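PDB 3HPY: catechol 2,3-dioxygenase from Pseudomonas sp. KL28, which probably catalyses the iron-dependent extradiol cleavage of catechol by dioxygen to 2-hydroxy-6-oxohexa-2,4-dienoate, as a homotetramer. Local coordinates for residues D232-N237 with F266-G271; E222-V227 with R252-Y257. All blocks are in the same frame, centred on the assembly; numbering follows the deposited sequence.

Going along the chain from the N terminus, the start of helix 224-236 comes first, in segment 222-227, and its end follows in segment 232-237. The chain then runs through strands 241-244 and 246-247 to strand 254-259, where contact 2 closes its loop, and on to strand 265-270, where contact 1 closes. The segments alternate, so the two closures cross rather than nest. Both press one helix onto neighbouring antiparallel strands of the sheet that carries the iron site, and their centres lie about 8 Å apart. Directly between the strands, E267 OE2 of contact 1 and T255 OG1 of contact 2 stand 2.8 Å apart, a probable hydrogen bond.

Contact 1: residues D232-N237 with F266-G271; sequences DIMSMN and FETFMG. With FE (Fe (III) ion), chain I; MCT (4-methylcatechol), chain J.
The iron site of the extradiol dioxygenase lies on one side of strand 265-270, and the contact of M234 with F266 and T268 lies on the other. M234 CE carries the contact from the helix side, reaching 3.8 Å from F266 CE1. The thioether can span the gap because its chain is drawn out straight beyond CG (chi2 174°, chi3 -176°); the nearest CA atoms, those of M234 and T268, are still 10.9 Å apart. M234 reaches in from the helix and F266 from the strand, so that of the methionine the methyl alone touches CE1 and CZ of the ring, an oblique approach that fits the modest 97 Å² buried by the pair of segments. The same methyl, M234 CE, lies 4.0 Å from T268 OG1, a hydroxyl that has no polar partner in the model and is buried against this apolar end.

E267, between F266 and T268 in the strand, points away from the helix. With CG anti to the backbone N (chi1 170°), its carboxylate is carried to the iron, and E267 OE1 binds the iron at 2.1 Å. The same oxygen is hydrogen-bonded to S218 OG, a second-shell hydroxyl that helps to position it. H154 and H216 complete the protein ligands, and 4-methylcatechol chelates the iron through its O3 at 1.9 Å and its O4 at 2.1 Å. Two histidines and one glutamate on strands of a glyoxalase-fold module, with the diol bound bidentately, form the facial triad of two histidines and one carboxylate found in the extradiol dioxygenases.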
# COMPACT_ATOMS: atom_id res chain seq x y z
N ASP C 232 7.18 9.58 -8.76
CA ASP C 232 8.63 9.47 -8.86
C ASP C 232 9.06 9.46 -10.31
O ASP C 232 10.00 10.14 -10.70
CB ASP C 232 9.16 8.18 -8.21
CG ASP C 232 8.81 8.09 -6.75
OD1 ASP C 232 8.80 9.13 -6.07
OD2 ASP C 232 8.58 6.95 -6.28
N ILE C 233 8.37 8.66 -11.12
CA ILE C 233 8.70 8.57 -12.53
C ILE C 233 8.54 9.94 -13.20
O ILE C 233 9.37 10.33 -14.02
CB ILE C 233 7.83 7.51 -13.23
CG1 ILE C 233 8.10 6.14 -12.59
CG2 ILE C 233 8.17 7.44 -14.72
CD1 ILE C 233 7.16 5.03 -13.03
N MET C 234 7.51 10.68 -12.82
CA MET C 234 7.32 12.01 -13.40
C MET C 234 8.53 12.90 -13.11
O MET C 234 9.00 13.61 -14.00
CB MET C 234 6.05 12.65 -12.83
CG MET C 234 4.77 12.02 -13.35
SD MET C 234 3.33 12.68 -12.56
CE MET C 234 2.09 11.64 -13.31
N SER C 235 9.04 12.85 -11.88
CA SER C 235 10.18 13.67 -11.50
C SER C 235 11.46 13.25 -12.22
O SER C 235 12.22 14.09 -12.69
CB SER C 235 10.41 13.61 -9.99
OG SER C 235 11.52 14.41 -9.62
N MET C 236 11.70 11.95 -12.27
CA MET C 236 12.88 11.42 -12.93
C MET C 236 12.93 11.89 -14.39
O MET C 236 14.01 12.05 -14.95
CB MET C 236 12.88 9.89 -12.87
CG MET C 236 12.97 9.32 -11.46
SD MET C 236 12.65 7.52 -11.39
CE MET C 236 14.33 6.85 -11.40
N ASN C 237 11.77 12.11 -15.00
CA ASN C 237 11.73 12.57 -16.38
C ASN C 237 11.40 14.06 -16.49
O ASN C 237 10.99 14.53 -17.55
CB ASN C 237 10.74 11.75 -17.20
CG ASN C 237 11.15 10.30 -17.31
OD1 ASN C 237 10.84 9.49 -16.43
ND2 ASN C 237 11.86 9.96 -18.39
N PHE C 266 -2.75 15.23 -18.29
CA PHE C 266 -3.25 13.87 -18.19
C PHE C 266 -3.35 13.56 -16.70
O PHE C 266 -2.87 14.34 -15.86
CB PHE C 266 -2.32 12.89 -18.90
CG PHE C 266 -0.98 12.72 -18.24
CD1 PHE C 266 -0.77 11.70 -17.31
CD2 PHE C 266 0.08 13.55 -18.56
CE1 PHE C 266 0.47 11.53 -16.71
CE2 PHE C 266 1.32 13.38 -17.97
CZ PHE C 266 1.52 12.37 -17.04
N GLU C 267 -3.98 12.45 -16.37
CA GLU C 267 -4.13 12.06 -14.97
C GLU C 267 -3.89 10.56 -14.78
O GLU C 267 -4.22 9.75 -15.66
CB GLU C 267 -5.53 12.42 -14.48
CG GLU C 267 -5.92 11.88 -13.11
CD GLU C 267 -7.41 12.02 -12.84
OE1 GLU C 267 -8.20 11.64 -13.72
OE2 GLU C 267 -7.79 12.50 -11.76
N THR C 268 -3.29 10.21 -13.65
CA THR C 268 -3.06 8.82 -13.27
C THR C 268 -3.76 8.70 -11.93
O THR C 268 -3.33 9.31 -10.94
CB THR C 268 -1.57 8.48 -13.02
OG1 THR C 268 -1.02 9.41 -12.09
CG2 THR C 268 -0.78 8.50 -14.31
N PHE C 269 -4.85 7.95 -11.87
CA PHE C 269 -5.53 7.79 -10.58
C PHE C 269 -6.02 6.37 -10.35
O PHE C 269 -5.90 5.50 -11.22
CB PHE C 269 -6.72 8.76 -10.49
CG PHE C 269 -8.02 8.18 -10.95
CD1 PHE C 269 -8.21 7.87 -12.29
CD2 PHE C 269 -9.03 7.89 -10.04
CE1 PHE C 269 -9.39 7.28 -12.72
CE2 PHE C 269 -10.22 7.30 -10.46
CZ PHE C 269 -10.40 6.99 -11.80
N MET C 270 -6.55 6.14 -9.15
CA MET C 270 -7.11 4.85 -8.76
C MET C 270 -8.07 5.03 -7.58
O MET C 270 -8.03 6.05 -6.88
CB MET C 270 -5.99 3.84 -8.45
CG MET C 270 -5.19 4.05 -7.19
SD MET C 270 -6.12 3.60 -5.71
CE MET C 270 -6.45 1.87 -6.03
N GLY C 271 -8.96 4.06 -7.39
CA GLY C 271 -9.91 4.15 -6.29
C GLY C 271 -11.29 4.70 -6.66
O GLY C 271 -11.61 4.88 -7.83
FE FE I . -10.03 12.75 -13.89
C1 MCT J . -12.28 15.41 -10.24
C2 MCT J . -11.54 15.52 -11.43
C3 MCT J . -11.11 14.34 -12.08
O3 MCT J . -10.41 14.44 -13.21
C4 MCT J . -11.43 13.06 -11.56
O4 MCT J . -11.00 11.94 -12.21
C5 MCT J . -12.17 12.95 -10.36
C6 MCT J . -12.60 14.14 -9.70
C MCT J . -12.73 16.65 -9.54

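Contact 2: residues E222-V227 with R252-Y257; sequences ESWEQV and RGCTIY. With MCT (4-methylcatechol), chain J.
V227, C254 and W224 have the most surface buried where the first turn of helix 224-236 lies against strand 254-259. V227 points toward the strand, and its CG1, anti to the backbone N (chi1 177°), comes 3.6 Å from I256 CG1. The valine and isoleucine side chains lie alongside one another and run in opposite senses. I256 CD1 lies 3.4 Å from V227 O, a van der Waals contact of a methyl with a backbone carbonyl.

One turn earlier, W224 meets C254 with the six-membered part of its indole. C254 CB is 3.4 Å from W224 CZ3 and approaches the ring obliquely. The sulfur follows: C254 SG stands 4.5 Å from the centroid of the six-membered ring of W224, 37° off its normal, an oblique sulfur-aromatic contact. The indole extends further into the tetramer, since W224 stacks on W224 of the second subunit, and its NE1 donates to W224 O of that subunit. The helix begins at S223, the N-cap residue, whose OG accepts from Q226 N at 3.3 Å with an N-H...O angle of 144°.

T255 and Y257, between and beyond these residues in the strand, serve the other side. T255 faces the iron ligand E267. Y257 OH donates to 4-methylcatechol O3 at 2.7 Å, with that oxygen at the ring edge and in its plane, and is also hydrogen-bonded to H248 NE2. One strand therefore gives C254 and I256 to the helix and T255 and Y257 to the active site. This is consistent with the vicinal oxygen chelate fold, in which paired beta-alpha-beta-beta-beta modules curve their strands round a metal site and pack the helix on the outer side of the sheet.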
# COMPACT_ATOMS: atom_id res chain seq x y z
N GLU C 222 -3.30 0.81 -10.35
CA GLU C 222 -3.68 -0.30 -9.48
C GLU C 222 -3.81 -0.00 -8.00
O GLU C 222 -4.71 -0.50 -7.34
CB GLU C 222 -2.67 -1.45 -9.65
CG GLU C 222 -2.82 -2.24 -10.93
CD GLU C 222 -3.84 -3.35 -10.80
OE1 GLU C 222 -3.43 -4.49 -10.49
OE2 GLU C 222 -5.05 -3.09 -10.98
N SER C 223 -2.90 0.80 -7.46
CA SER C 223 -2.95 1.09 -6.03
C SER C 223 -2.35 2.44 -5.67
O SER C 223 -1.75 3.10 -6.50
CB SER C 223 -2.16 0.02 -5.28
OG SER C 223 -0.77 0.19 -5.53
N TRP C 224 -2.52 2.83 -4.40
CA TRP C 224 -1.98 4.08 -3.90
C TRP C 224 -0.47 4.10 -4.07
O TRP C 224 0.10 5.12 -4.42
CB TRP C 224 -2.34 4.23 -2.42
CG TRP C 224 -1.85 5.49 -1.74
CD1 TRP C 224 -1.27 5.57 -0.51
CD2 TRP C 224 -2.02 6.85 -2.19
NE1 TRP C 224 -1.06 6.89 -0.17
CE2 TRP C 224 -1.51 7.69 -1.18
CE3 TRP C 224 -2.54 7.44 -3.36
CZ2 TRP C 224 -1.51 9.10 -1.28
CZ3 TRP C 224 -2.55 8.83 -3.47
CH2 TRP C 224 -2.03 9.64 -2.43
N GLU C 225 0.20 2.98 -3.82
CA GLU C 225 1.64 2.95 -4.01
C GLU C 225 1.98 3.15 -5.48
O GLU C 225 3.03 3.68 -5.80
CB GLU C 225 2.24 1.64 -3.47
CG GLU C 225 1.95 1.47 -1.99
CD GLU C 225 3.13 0.94 -1.20
OE1 GLU C 225 3.84 0.03 -1.70
OE2 GLU C 225 3.33 1.43 -0.07
N GLN C 226 1.09 2.74 -6.39
CA GLN C 226 1.41 2.94 -7.80
C GLN C 226 1.32 4.43 -8.13
O GLN C 226 1.97 4.91 -9.06
CB GLN C 226 0.49 2.13 -8.70
CG GLN C 226 0.85 0.66 -8.78
CD GLN C 226 2.30 0.44 -9.13
OE1 GLN C 226 3.09 -0.02 -8.30
NE2 GLN C 226 2.68 0.77 -10.36
N VAL C 227 0.53 5.18 -7.36
CA VAL C 227 0.39 6.61 -7.60
C VAL C 227 1.69 7.31 -7.22
O VAL C 227 2.14 8.23 -7.91
CB VAL C 227 -0.78 7.21 -6.80
CG1 VAL C 227 -0.86 8.72 -7.02
CG2 VAL C 227 -2.10 6.58 -7.26
N ARG C 252 -13.63 10.35 -4.45
CA ARG C 252 -12.71 9.74 -3.49
C ARG C 252 -11.48 9.16 -4.23
O ARG C 252 -10.67 8.46 -3.64
CB ARG C 252 -13.39 8.58 -2.72
CG ARG C 252 -14.79 8.81 -2.09
CD ARG C 252 -15.30 7.46 -1.50
NE ARG C 252 -16.54 7.47 -0.72
CZ ARG C 252 -17.07 6.37 -0.17
NH1 ARG C 252 -16.46 5.19 -0.32
NH2 ARG C 252 -18.20 6.44 0.54
N GLY C 253 -11.37 9.45 -5.52
CA GLY C 253 -10.25 8.93 -6.30
C GLY C 253 -8.91 9.61 -6.11
O GLY C 253 -8.78 10.82 -6.34
N CYS C 254 -7.90 8.84 -5.70
CA CYS C 254 -6.57 9.39 -5.50
C CYS C 254 -5.98 9.69 -6.85
O CYS C 254 -6.23 8.95 -7.82
CB CYS C 254 -5.70 8.37 -4.77
SG CYS C 254 -6.41 7.92 -3.22
N THR C 255 -5.19 10.76 -6.95
CA THR C 255 -4.68 11.11 -8.25
C THR C 255 -3.50 12.07 -8.26
O THR C 255 -3.05 12.56 -7.23
CB THR C 255 -5.79 11.79 -9.06
OG1 THR C 255 -5.34 12.07 -10.39
CG2 THR C 255 -6.16 13.11 -8.39
N ILE C 256 -3.02 12.32 -9.47
CA ILE C 256 -1.93 13.25 -9.73
C ILE C 256 -2.17 13.86 -11.11
O ILE C 256 -2.49 13.14 -12.06
CB ILE C 256 -0.56 12.56 -9.78
CG1 ILE C 256 -0.19 12.02 -8.40
CG2 ILE C 256 0.49 13.56 -10.28
CD1 ILE C 256 1.21 11.44 -8.32
N TYR C 257 -2.04 15.18 -11.21
CA TYR C 257 -2.20 15.85 -12.49
C TYR C 257 -0.82 16.29 -12.98
O TYR C 257 -0.07 16.94 -12.26
CB TYR C 257 -3.09 17.09 -12.38
CG TYR C 257 -4.58 16.84 -12.31
CD1 TYR C 257 -5.13 15.62 -12.72
CD2 TYR C 257 -5.44 17.83 -11.85
CE1 TYR C 257 -6.51 15.41 -12.66
CE2 TYR C 257 -6.82 17.64 -11.79
CZ TYR C 257 -7.34 16.42 -12.20
OH TYR C 257 -8.70 16.23 -12.11
C1 MCT J . -12.28 15.41 -10.24
C2 MCT J . -11.54 15.52 -11.43
C3 MCT J . -11.11 14.34 -12.08
O3 MCT J . -10.41 14.44 -13.21
C4 MCT J . -11.43 13.06 -11.56
O4 MCT J . -11.00 11.94 -12.21
C5 MCT J . -12.17 12.95 -10.36
C6 MCT J . -12.60 14.14 -9.70
C MCT J . -12.73 16.65 -9.54